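Local coordinates for prophenoloxidase b (Marsupenaeus japonicus, PDB 3WKY), which is the hemolymph proenzyme of a type 3 copper phenoloxidase, which probably hydroxylates monophenols and oxidises o-diphenols, at residues P412-R417 against L636-S641; M518-L523 against A643-F648; F593-D598 against M632-E637. All blocks are in the same frame, centred on the assembly; numbering follows the deposited sequence. Where two conformers were deposited one is given.

Interaction 1 of 3, residues P412-R417 against L636-S641. With NAG (2-acetamido-2-deoxy-beta-D-glucopyranose), chain E; EDO (1,2-ethanediol), chain N.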
loop_
_atom_site.group_PDB
_atom_site.type_symbol
_atom_site.label_atom_id
_atom_site.label_comp_id
_atom_site.label_asym_id
_atom_site.label_seq_id
_atom_site.Cartn_x
_atom_site.Cartn_y
_atom_site.Cartn_z
ATOM N N PRO A 412 41.577 7.005 -7.755
ATOM C CA PRO A 412 42.064 8.381 -7.927
ATOM C C PRO A 412 42.144 8.737 -9.399
ATOM O O PRO A 412 42.387 7.852 -10.226
ATOM C CB PRO A 412 43.477 8.345 -7.316
ATOM C CG PRO A 412 43.919 6.928 -7.436
ATOM C CD PRO A 412 42.622 6.085 -7.269
ATOM N N PRO A 413 41.934 10.016 -9.740
ATOM C CA PRO A 413 42.064 10.438 -11.139
ATOM C C PRO A 413 43.456 10.092 -11.655
ATOM O O PRO A 413 44.397 10.049 -10.856
ATOM C CB PRO A 413 41.927 11.961 -11.060
ATOM C CG PRO A 413 41.124 12.206 -9.798
ATOM C CD PRO A 413 41.541 11.125 -8.843
ATOM N N TYR A 414 43.571 9.816 -12.950
ATOM C CA TYR A 414 44.877 9.614 -13.568
ATOM C C TYR A 414 45.751 10.843 -13.331
ATOM O O TYR A 414 45.281 11.978 -13.449
ATOM C CB TYR A 414 44.729 9.345 -15.069
ATOM C CG TYR A 414 44.076 8.009 -15.363
ATOM C CD1 TYR A 414 44.751 6.819 -15.118
ATOM C CD2 TYR A 414 42.795 7.941 -15.898
ATOM C CE1 TYR A 414 44.155 5.591 -15.393
ATOM C CE2 TYR A 414 42.184 6.710 -16.162
ATOM C CZ TYR A 414 42.870 5.551 -15.912
ATOM O OH TYR A 414 42.265 4.341 -16.179
ATOM N N THR A 415 47.011 10.612 -12.967
ATOM C CA THR A 415 47.965 11.715 -12.739
ATOM C C THR A 415 48.412 12.318 -14.068
ATOM O O THR A 415 48.193 11.717 -15.123
ATOM C CB THR A 415 49.208 11.220 -11.980
ATOM O OG1 THR A 415 49.937 10.302 -12.806
ATOM C CG2 THR A 415 48.799 10.539 -10.671
ATOM N N PRO A 416 49.034 13.516 -14.035
ATOM C CA PRO A 416 49.564 14.076 -15.284
ATOM C C PRO A 416 50.489 13.093 -15.997
ATOM O O PRO A 416 50.402 12.936 -17.217
ATOM C CB PRO A 416 50.347 15.300 -14.802
ATOM C CG PRO A 416 49.576 15.754 -13.590
ATOM C CD PRO A 416 49.073 14.495 -12.928
ATOM N N ARG A 417 51.343 12.418 -15.245
ATOM C CA ARG A 417 52.273 11.457 -15.828
ATOM C C ARG A 417 51.534 10.283 -16.467
ATOM O O ARG A 417 51.943 9.773 -17.510
ATOM C CB ARG A 417 53.252 10.948 -14.768
ATOM C CG ARG A 417 54.342 10.038 -15.313
ATOM C CD ARG A 417 55.232 10.787 -16.307
ATOM N NE ARG A 417 56.195 9.905 -16.962
ATOM C CZ ARG A 417 56.008 9.339 -18.152
ATOM N NH1 ARG A 417 56.942 8.551 -18.663
ATOM N NH2 ARG A 417 54.886 9.556 -18.830
ATOM N N LEU A 636 39.008 6.906 -20.055
ATOM C CA LEU A 636 37.664 7.444 -19.877
ATOM C C LEU A 636 36.759 6.569 -18.993
ATOM O O LEU A 636 35.558 6.465 -19.242
ATOM C CB LEU A 636 37.010 7.670 -21.241
ATOM C CG LEU A 636 37.802 8.640 -22.136
ATOM C CD1 LEU A 636 37.123 8.769 -23.489
ATOM C CD2 LEU A 636 37.926 9.996 -21.457
ATOM N N GLU A 637 37.341 5.946 -17.971
ATOM C CA GLU A 637 36.534 5.267 -16.958
ATOM C C GLU A 637 36.863 5.764 -15.554
ATOM O O GLU A 637 36.400 5.189 -14.574
ATOM C CB GLU A 637 36.675 3.736 -17.047
ATOM C CG GLU A 637 38.003 3.247 -17.650
ATOM C CD GLU A 637 39.200 3.582 -16.789
ATOM O OE1 GLU A 637 39.898 4.582 -17.100
ATOM O OE2 GLU A 637 39.470 2.836 -15.819
ATOM N N ARG A 638 37.639 6.844 -15.447
ATOM C CA ARG A 638 37.897 7.431 -14.128
ATOM C C ARG A 638 37.386 8.858 -14.012
ATOM O O ARG A 638 37.244 9.569 -15.005
ATOM C CB ARG A 638 39.397 7.427 -13.767
ATOM C CG ARG A 638 39.955 6.061 -13.399
ATOM C CD ARG A 638 41.258 6.165 -12.621
ATOM N NE ARG A 638 42.026 4.923 -12.706
ATOM C CZ ARG A 638 43.265 4.775 -12.244
ATOM N NH1 ARG A 638 43.880 5.786 -11.633
ATOM N NH2 ARG A 638 43.887 3.620 -12.401
ATOM N N ARG A 639 37.156 9.287 -12.778
ATOM C CA ARG A 639 36.733 10.654 -12.552
ATOM C C ARG A 639 37.895 11.611 -12.813
ATOM O O ARG A 639 39.071 11.211 -12.816
ATOM C CB ARG A 639 36.211 10.830 -11.130
ATOM C CG ARG A 639 37.265 10.663 -10.061
ATOM C CD ARG A 639 36.596 10.534 -8.696
ATOM N NE ARG A 639 37.346 11.228 -7.657
ATOM C CZ ARG A 639 38.169 10.635 -6.799
ATOM N NH1 ARG A 639 38.350 9.321 -6.839
ATOM N NH2 ARG A 639 38.806 11.362 -5.890
ATOM N N SER A 640 37.553 12.869 -13.047
ATOM C CA SER A 640 38.538 13.922 -13.311
ATOM C C SER A 640 38.104 15.187 -12.602
ATOM O O SER A 640 36.914 15.397 -12.393
ATOM C CB SER A 640 38.612 14.228 -14.806
ATOM O OG SER A 640 39.476 15.344 -15.037
ATOM N N SER A 641 39.053 16.047 -12.237
ATOM C CA SER A 641 38.672 17.332 -11.673
ATOM C C SER A 641 38.084 18.233 -12.762
ATOM O O SER A 641 37.382 19.190 -12.457
ATOM C CB SER A 641 39.862 18.013 -11.011
ATOM O OG SER A 641 40.891 18.208 -11.956
HETATM C C1 NAG E . 58.613 9.978 -24.202
HETATM C C2 NAG E . 58.085 9.777 -22.770
HETATM C C3 NAG E . 58.974 8.957 -21.824
HETATM C C4 NAG E . 59.993 8.062 -22.518
HETATM C C5 NAG E . 60.627 8.825 -23.660
HETATM C C6 NAG E . 61.752 8.016 -24.299
HETATM C C7 NAG E . 56.729 11.736 -22.151
HETATM C C8 NAG E . 56.790 13.199 -22.481
HETATM N N2 NAG E . 57.890 11.078 -22.146
HETATM O O3 NAG E . 58.147 8.150 -21.015
HETATM O O4 NAG E . 60.992 7.664 -21.606
HETATM O O5 NAG E . 59.611 9.059 -24.602
HETATM O O6 NAG E . 61.257 6.750 -24.681
HETATM O O7 NAG E . 55.643 11.216 -21.897
HETATM C C1 EDO N . 38.184 14.489 -8.678
HETATM O O1 EDO N . 38.743 13.543 -7.749
HETATM C C2 EDO N . 36.665 14.489 -8.514
HETATM O O2 EDO N . 36.010 14.181 -9.755
HETATM O O HOH W 1 41.218 10.743 -14.477
#
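The guanidinium of R638 lies flat on one face of the Y414 ring. The planes are 17° apart and the centres 3.9 Å. This is an off-centre cation-pi stack: CZ lies past the ring edge, while NE stands over the face near the rim. The chain, extended from CG to NE, runs across the ring, with CD over the face, 3.8 Å from the Y414 centroid, a CH-pi contact. The far end of the arginine reaches the backbone: NH1 donates to P412 O at 2.9 Å, bent to 145°. At the ring edge, Y414 OH donates to E637 OE1 at 2.6 Å. It meets the syn side of the carboxylate, 21° out of plane. A water accepts from Y414 N and donates to R639 O, bridging the two backbones.

Further out, R638 NH2 bonds to N326, and E637 OE2 makes a salt bridge to K408. That lysine is on helix 391-409, and loop 636-641 meets 412-417 just after it. Y634 meets the Y414 ring edge-to-face. D586 of the second subunit packs on P412. The tyrosine thus takes a buried cation on its face and a buried carboxylate on its hydroxyl. K408 would probably favour the charged form of E637.

Interaction 2 of 3, residues M518-L523 against A643-F648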
loop_
_atom_site.group_PDB
_atom_site.type_symbol
_atom_site.label_atom_id
_atom_site.label_comp_id
_atom_site.label_asym_id
_atom_site.label_seq_id
_atom_site.Cartn_x
_atom_site.Cartn_y
_atom_site.Cartn_z
ATOM N N MET A 518 26.137 16.923 -21.992
ATOM C CA MET A 518 26.605 16.060 -20.923
ATOM C C MET A 518 27.995 16.481 -20.455
ATOM O O MET A 518 28.888 16.735 -21.273
ATOM C CB MET A 518 26.560 14.596 -21.361
ATOM C CG MET A 518 25.131 14.064 -21.431
ATOM S SD MET A 518 25.087 12.268 -21.538
ATOM C CE MET A 518 25.301 12.001 -23.304
ATOM N N ASN A 519 28.160 16.602 -19.140
ATOM C CA ASN A 519 29.460 16.930 -18.565
ATOM C C ASN A 519 30.375 15.706 -18.549
ATOM O O ASN A 519 29.956 14.621 -18.957
ATOM C CB ASN A 519 29.325 17.572 -17.174
ATOM C CG ASN A 519 28.726 16.634 -16.123
ATOM O OD1 ASN A 519 28.535 15.435 -16.348
ATOM N ND2 ASN A 519 28.447 17.190 -14.945
ATOM N N TYR A 520 31.615 15.884 -18.100
ATOM C CA TYR A 520 32.574 14.788 -18.041
ATOM C C TYR A 520 32.037 13.604 -17.231
ATOM O O TYR A 520 32.136 12.458 -17.663
ATOM C CB TYR A 520 33.918 15.263 -17.463
ATOM C CG TYR A 520 34.962 14.168 -17.364
ATOM C CD1 TYR A 520 34.968 13.273 -16.304
ATOM C CD2 TYR A 520 35.956 14.035 -18.343
ATOM C CE1 TYR A 520 35.915 12.268 -16.215
ATOM C CE2 TYR A 520 36.909 13.030 -18.263
ATOM C CZ TYR A 520 36.883 12.152 -17.203
ATOM O OH TYR A 520 37.828 11.154 -17.099
ATOM N N ALA A 521 31.502 13.880 -16.046
ATOM C CA ALA A 521 31.007 12.812 -15.172
ATOM C C ALA A 521 29.910 11.961 -15.822
ATOM O O ALA A 521 29.896 10.731 -15.676
ATOM C CB ALA A 521 30.522 13.396 -13.842
ATOM N N SER A 522 28.988 12.609 -16.523
ATOM C CA SER A 522 27.897 11.893 -17.182
ATOM C C SER A 522 28.389 11.117 -18.392
ATOM O O SER A 522 27.896 10.027 -18.677
ATOM C CB SER A 522 26.791 12.863 -17.608
ATOM O OG SER A 522 26.268 13.541 -16.479
ATOM N N LEU A 523 29.362 11.680 -19.110
ATOM C CA LEU A 523 29.885 11.020 -20.300
ATOM C C LEU A 523 30.606 9.716 -19.984
ATOM O O LEU A 523 30.676 8.830 -20.833
ATOM C CB LEU A 523 30.816 11.971 -21.080
ATOM C CG LEU A 523 30.110 13.123 -21.796
ATOM C CD1 LEU A 523 31.149 14.134 -22.347
ATOM C CD2 LEU A 523 29.268 12.591 -22.930
ATOM N N ALA A 643 35.590 19.578 -15.445
ATOM C CA ALA A 643 34.128 19.522 -15.492
ATOM C C ALA A 643 33.597 18.990 -16.817
ATOM O O ALA A 643 32.550 18.361 -16.849
ATOM C CB ALA A 643 33.529 20.891 -15.206
ATOM N N THR A 644 34.302 19.265 -17.911
ATOM C CA THR A 644 33.824 18.884 -19.239
ATOM C C THR A 644 34.862 18.063 -19.993
ATOM O O THR A 644 36.049 18.085 -19.645
ATOM C CB THR A 644 33.434 20.117 -20.073
ATOM O OG1 THR A 644 34.597 20.924 -20.323
ATOM C CG2 THR A 644 32.388 20.954 -19.340
ATOM N N ILE A 645 34.416 17.325 -21.008
ATOM C CA ILE A 645 35.343 16.547 -21.820
ATOM C C ILE A 645 36.224 17.522 -22.599
ATOM O O ILE A 645 37.396 17.249 -22.810
ATOM C CB ILE A 645 34.627 15.525 -22.749
ATOM C CG1 ILE A 645 35.640 14.611 -23.449
ATOM C CG2 ILE A 645 33.693 16.218 -23.741
ATOM C CD1 ILE A 645 36.462 13.763 -22.470
ATOM N N GLU A 646 35.663 18.670 -22.971
ATOM C CA GLU A 646 36.439 19.736 -23.619
ATOM C C GLU A 646 37.612 20.210 -22.747
ATOM O O GLU A 646 38.761 20.280 -23.217
ATOM C CB GLU A 646 35.524 20.914 -23.982
ATOM C CG GLU A 646 34.502 20.604 -25.084
ATOM C CD GLU A 646 33.196 19.970 -24.582
ATOM O OE1 GLU A 646 33.115 19.525 -23.414
ATOM O OE2 GLU A 646 32.233 19.913 -25.378
ATOM N N ASP A 647 37.330 20.539 -21.487
ATOM C CA ASP A 647 38.373 20.971 -20.554
ATOM C C ASP A 647 39.410 19.879 -20.340
ATOM O O ASP A 647 40.606 20.153 -20.242
ATOM C CB ASP A 647 37.785 21.374 -19.196
ATOM C CG ASP A 647 37.058 22.707 -19.233
ATOM O OD1 ASP A 647 37.116 23.405 -20.271
ATOM O OD2 ASP A 647 36.435 23.058 -18.210
ATOM N N PHE A 648 38.944 18.639 -20.249
ATOM C CA PHE A 648 39.834 17.497 -20.051
ATOM C C PHE A 648 40.832 17.363 -21.196
ATOM O O PHE A 648 42.032 17.235 -20.976
ATOM C CB PHE A 648 38.991 16.221 -19.942
ATOM C CG PHE A 648 39.793 14.961 -19.734
ATOM C CD1 PHE A 648 40.355 14.678 -18.499
ATOM C CD2 PHE A 648 39.942 14.040 -20.765
ATOM C CE1 PHE A 648 41.091 13.509 -18.292
ATOM C CE2 PHE A 648 40.671 12.863 -20.569
ATOM C CZ PHE A 648 41.244 12.600 -19.327
HETATM O O HOH W 2 31.496 17.629 -21.407
HETATM O O HOH W 3 31.784 16.483 -14.741
#
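Y520 pushes its ring into the hollow between I645 and F648. Its CE2 comes over one face of the F648 ring, 3.8 Å from F648 CG, offset toward the rim. The two rings meet obliquely, with planes at 50°. Along the same edge, Y520 CD2 touches I645 CD1 at 4.2 Å. The tyrosine CG is anti to the backbone N (chi1 180°), and this swings the ring across the side of helix 645-648, toward F648. L523, one turn on, supplies the next bump: its CD1 presses on I645 CG2 at 3.6 Å. Y520 N donates to A643 O at 2.9 Å, and N519 CB packs on the same oxygen. One water joins M518 O to I645 N. Y520 OH bonds to R638 O. An alanine in place of Y520 would probably open a gap beside F648 and leave R638 O without this hydroxyl.

Both helices start with a side-chain N-cap. N519 OD1 accepts from S522 N, and T644 OG1 accepts from D647 N. L523 and I645 both touch H591 of strand 588-598. Two short capped helices are thus packed start to start against the beta-sheet of the hemocyanin-type Ig-like domain.

Interaction 3 of 3, residues F593-D598 against M632-E637. With NAG (2-acetamido-2-deoxy-beta-D-glucopyranose), chain E.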
loop_
_atom_site.group_PDB
_atom_site.type_symbol
_atom_site.label_atom_id
_atom_site.label_comp_id
_atom_site.label_asym_id
_atom_site.label_seq_id
_atom_site.Cartn_x
_atom_site.Cartn_y
_atom_site.Cartn_z
ATOM N N PHE A 593 36.384 11.067 -29.467
ATOM C CA PHE A 593 37.570 11.343 -28.654
ATOM C C PHE A 593 38.758 10.558 -29.196
ATOM O O PHE A 593 38.637 9.360 -29.472
ATOM C CB PHE A 593 37.289 10.925 -27.197
ATOM C CG PHE A 593 38.520 10.888 -26.289
ATOM C CD1 PHE A 593 39.358 9.767 -26.250
ATOM C CD2 PHE A 593 38.784 11.936 -25.426
ATOM C CE1 PHE A 593 40.458 9.719 -25.403
ATOM C CE2 PHE A 593 39.886 11.903 -24.570
ATOM C CZ PHE A 593 40.721 10.786 -24.554
ATOM N N VAL A 594 39.906 11.224 -29.337
ATOM C CA VAL A 594 41.114 10.579 -29.854
ATOM C C VAL A 594 42.287 10.830 -28.912
ATOM O O VAL A 594 42.588 11.981 -28.587
ATOM C CB VAL A 594 41.494 11.138 -31.255
ATOM C CG1 VAL A 594 42.764 10.451 -31.790
ATOM C CG2 VAL A 594 40.334 10.990 -32.227
ATOM N N MET A 595 42.956 9.762 -28.480
ATOM C CA MET A 595 44.164 9.915 -27.678
ATOM C C MET A 595 45.342 9.122 -28.246
ATOM O O MET A 595 45.204 7.949 -28.608
ATOM C CB MET A 595 43.915 9.493 -26.232
ATOM C CG MET A 595 45.118 9.662 -25.319
ATOM S SD MET A 595 44.728 9.085 -23.647
ATOM C CE MET A 595 46.188 9.582 -22.723
ATOM N N ALA A 596 46.497 9.773 -28.341
ATOM C CA ALA A 596 47.727 9.083 -28.731
ATOM C C ALA A 596 48.516 8.783 -27.464
ATOM O O ALA A 596 48.920 9.694 -26.734
ATOM C CB ALA A 596 48.556 9.947 -29.693
ATOM N N THR A 597 48.735 7.503 -27.193
ATOM C CA THR A 597 49.439 7.146 -25.973
ATOM C C THR A 597 50.761 6.456 -26.287
ATOM O O THR A 597 50.908 5.776 -27.300
ATOM C CB THR A 597 48.565 6.261 -25.065
ATOM O OG1 THR A 597 49.199 6.081 -23.796
ATOM C CG2 THR A 597 48.363 4.936 -25.706
ATOM N N ASP A 598 51.750 6.691 -25.426
ATOM C CA ASP A 598 53.064 6.088 -25.613
ATOM C C ASP A 598 52.959 4.589 -25.369
ATOM O O ASP A 598 52.210 4.148 -24.490
ATOM C CB ASP A 598 54.083 6.688 -24.644
ATOM C CG ASP A 598 54.222 8.196 -24.787
ATOM O OD1 ASP A 598 54.032 8.726 -25.908
ATOM O OD2 ASP A 598 54.527 8.847 -23.761
ATOM N N MET A 632 41.039 -1.387 -19.219
ATOM C CA MET A 632 40.220 -1.337 -20.430
ATOM C C MET A 632 39.322 -0.099 -20.414
ATOM O O MET A 632 38.632 0.169 -19.414
ATOM C CB MET A 632 39.370 -2.601 -20.547
ATOM C CG MET A 632 40.223 -3.875 -20.644
ATOM S SD MET A 632 39.191 -5.346 -20.709
ATOM C CE MET A 632 40.309 -6.543 -19.990
ATOM N N GLY A 633 39.337 0.652 -21.514
ATOM C CA GLY A 633 38.568 1.877 -21.617
ATOM C C GLY A 633 39.324 3.120 -21.165
ATOM O O GLY A 633 38.768 4.216 -21.185
ATOM N N TYR A 634 40.580 2.948 -20.763
ATOM C CA TYR A 634 41.436 4.060 -20.350
ATOM C C TYR A 634 41.494 5.088 -21.470
ATOM O O TYR A 634 41.542 4.721 -22.646
ATOM C CB TYR A 634 42.836 3.529 -20.022
ATOM C CG TYR A 634 43.979 4.535 -20.106
ATOM C CD1 TYR A 634 44.670 4.728 -21.291
ATOM C CD2 TYR A 634 44.401 5.235 -18.979
ATOM C CE1 TYR A 634 45.733 5.622 -21.365
ATOM C CE2 TYR A 634 45.470 6.142 -19.050
ATOM C CZ TYR A 634 46.126 6.318 -20.243
ATOM O OH TYR A 634 47.191 7.216 -20.325
ATOM N N PRO A 635 41.466 6.382 -21.116
ATOM C CA PRO A 635 41.437 6.925 -19.755
ATOM C C PRO A 635 40.024 7.319 -19.304
ATOM O O PRO A 635 39.878 7.975 -18.272
ATOM C CB PRO A 635 42.267 8.199 -19.907
ATOM C CG PRO A 635 41.917 8.683 -21.284
ATOM C CD PRO A 635 41.622 7.451 -22.123
ATOM N N LEU A 636 39.008 6.906 -20.055
ATOM C CA LEU A 636 37.664 7.444 -19.877
ATOM C C LEU A 636 36.759 6.569 -18.993
ATOM O O LEU A 636 35.558 6.465 -19.242
ATOM C CB LEU A 636 37.010 7.670 -21.241
ATOM C CG LEU A 636 37.802 8.640 -22.136
ATOM C CD1 LEU A 636 37.123 8.769 -23.489
ATOM C CD2 LEU A 636 37.926 9.996 -21.457
ATOM N N GLU A 637 37.341 5.946 -17.971
ATOM C CA GLU A 637 36.534 5.267 -16.958
ATOM C C GLU A 637 36.863 5.764 -15.554
ATOM O O GLU A 637 36.400 5.189 -14.574
ATOM C CB GLU A 637 36.675 3.736 -17.047
ATOM C CG GLU A 637 38.003 3.247 -17.650
ATOM C CD GLU A 637 39.200 3.582 -16.789
ATOM O OE1 GLU A 637 39.898 4.582 -17.100
ATOM O OE2 GLU A 637 39.470 2.836 -15.819
HETATM C C1 NAG E . 58.613 9.978 -24.202
HETATM C C2 NAG E . 58.085 9.777 -22.770
HETATM C C3 NAG E . 58.974 8.957 -21.824
HETATM C C4 NAG E . 59.993 8.062 -22.518
HETATM C C5 NAG E . 60.627 8.825 -23.660
HETATM C C6 NAG E . 61.752 8.016 -24.299
HETATM C C7 NAG E . 56.729 11.736 -22.151
HETATM C C8 NAG E . 56.790 13.199 -22.481
HETATM N N2 NAG E . 57.890 11.078 -22.146
HETATM O O3 NAG E . 58.147 8.150 -21.015
HETATM O O4 NAG E . 60.992 7.664 -21.606
HETATM O O5 NAG E . 59.611 9.059 -24.602
HETATM O O6 NAG E . 61.257 6.750 -24.681
HETATM O O7 NAG E . 55.643 11.216 -21.897
#
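The hydroxyl of Y634 meets M595 CE at 3.5 Å and lies near T597 OG1; its hydrogen bond goes to Q418 O. M595 reaches it with a fully extended chain. Its CG is anti to the backbone N (chi1 -178°), and the chain stays extended beyond CG. The sulfur therefore passes beside the ring, with M595 SD 5.0 Å from the Y634 centroid. This is an oblique Met-aromatic contact, 42° off the ring normal. The same sulfur slides past the proline, M595 SD lying 3.7 Å from P635 CG.

F593 takes the next place along the strand. L636 CD1 stands over one face of its ring, 3.8 Å from the F593 centroid and 14° off the normal, a CH-pi contact. P635 CG touches the F593 ring obliquely, at 4.1 Å from CZ. What offers these three side chains together is a tight turn. The peptide before P635 is cis, and L636 N donates to G633 O at 2.9 Å. The backbone angles of Y634 and P635 fit a type VIa turn. P635 CB lies over one face of the Y634 ring.

The strand side chains F593, M595 and T597 point to the same side of the sheet. Their strand, 588-598, runs between 501-509 and 655-664, with backbone bonds to both. On the loop side, W630 stacks on Y634. Helix 645-650 closes the far end, V649 against F593 and F648 against L636, while M632 leads away to helix 218-239 of the copper-containing domain.

All three contacts hold one corner of the Ig-like domain, and the loop between strand 588-598 and helix 645-650 runs through it. Interaction 3 is the most buried and is almost wholly apolar, with side chains of a sheet strand meeting a cis-proline turn. Interactions 1 and 2 are partly buried, and both touch the second subunit. Interaction 1 is the charged one and uses the same loop, sharing L636 and E637 with interaction 3. Interaction 2 joins two helix starts through one backbone bond, waters and apolar side chains. Direct contacts link them: the Y520 hydroxyl ties interaction 2 to the backbone of interaction 1, Y414 packs on Y634 and P635, and I645 touches F593 and L636.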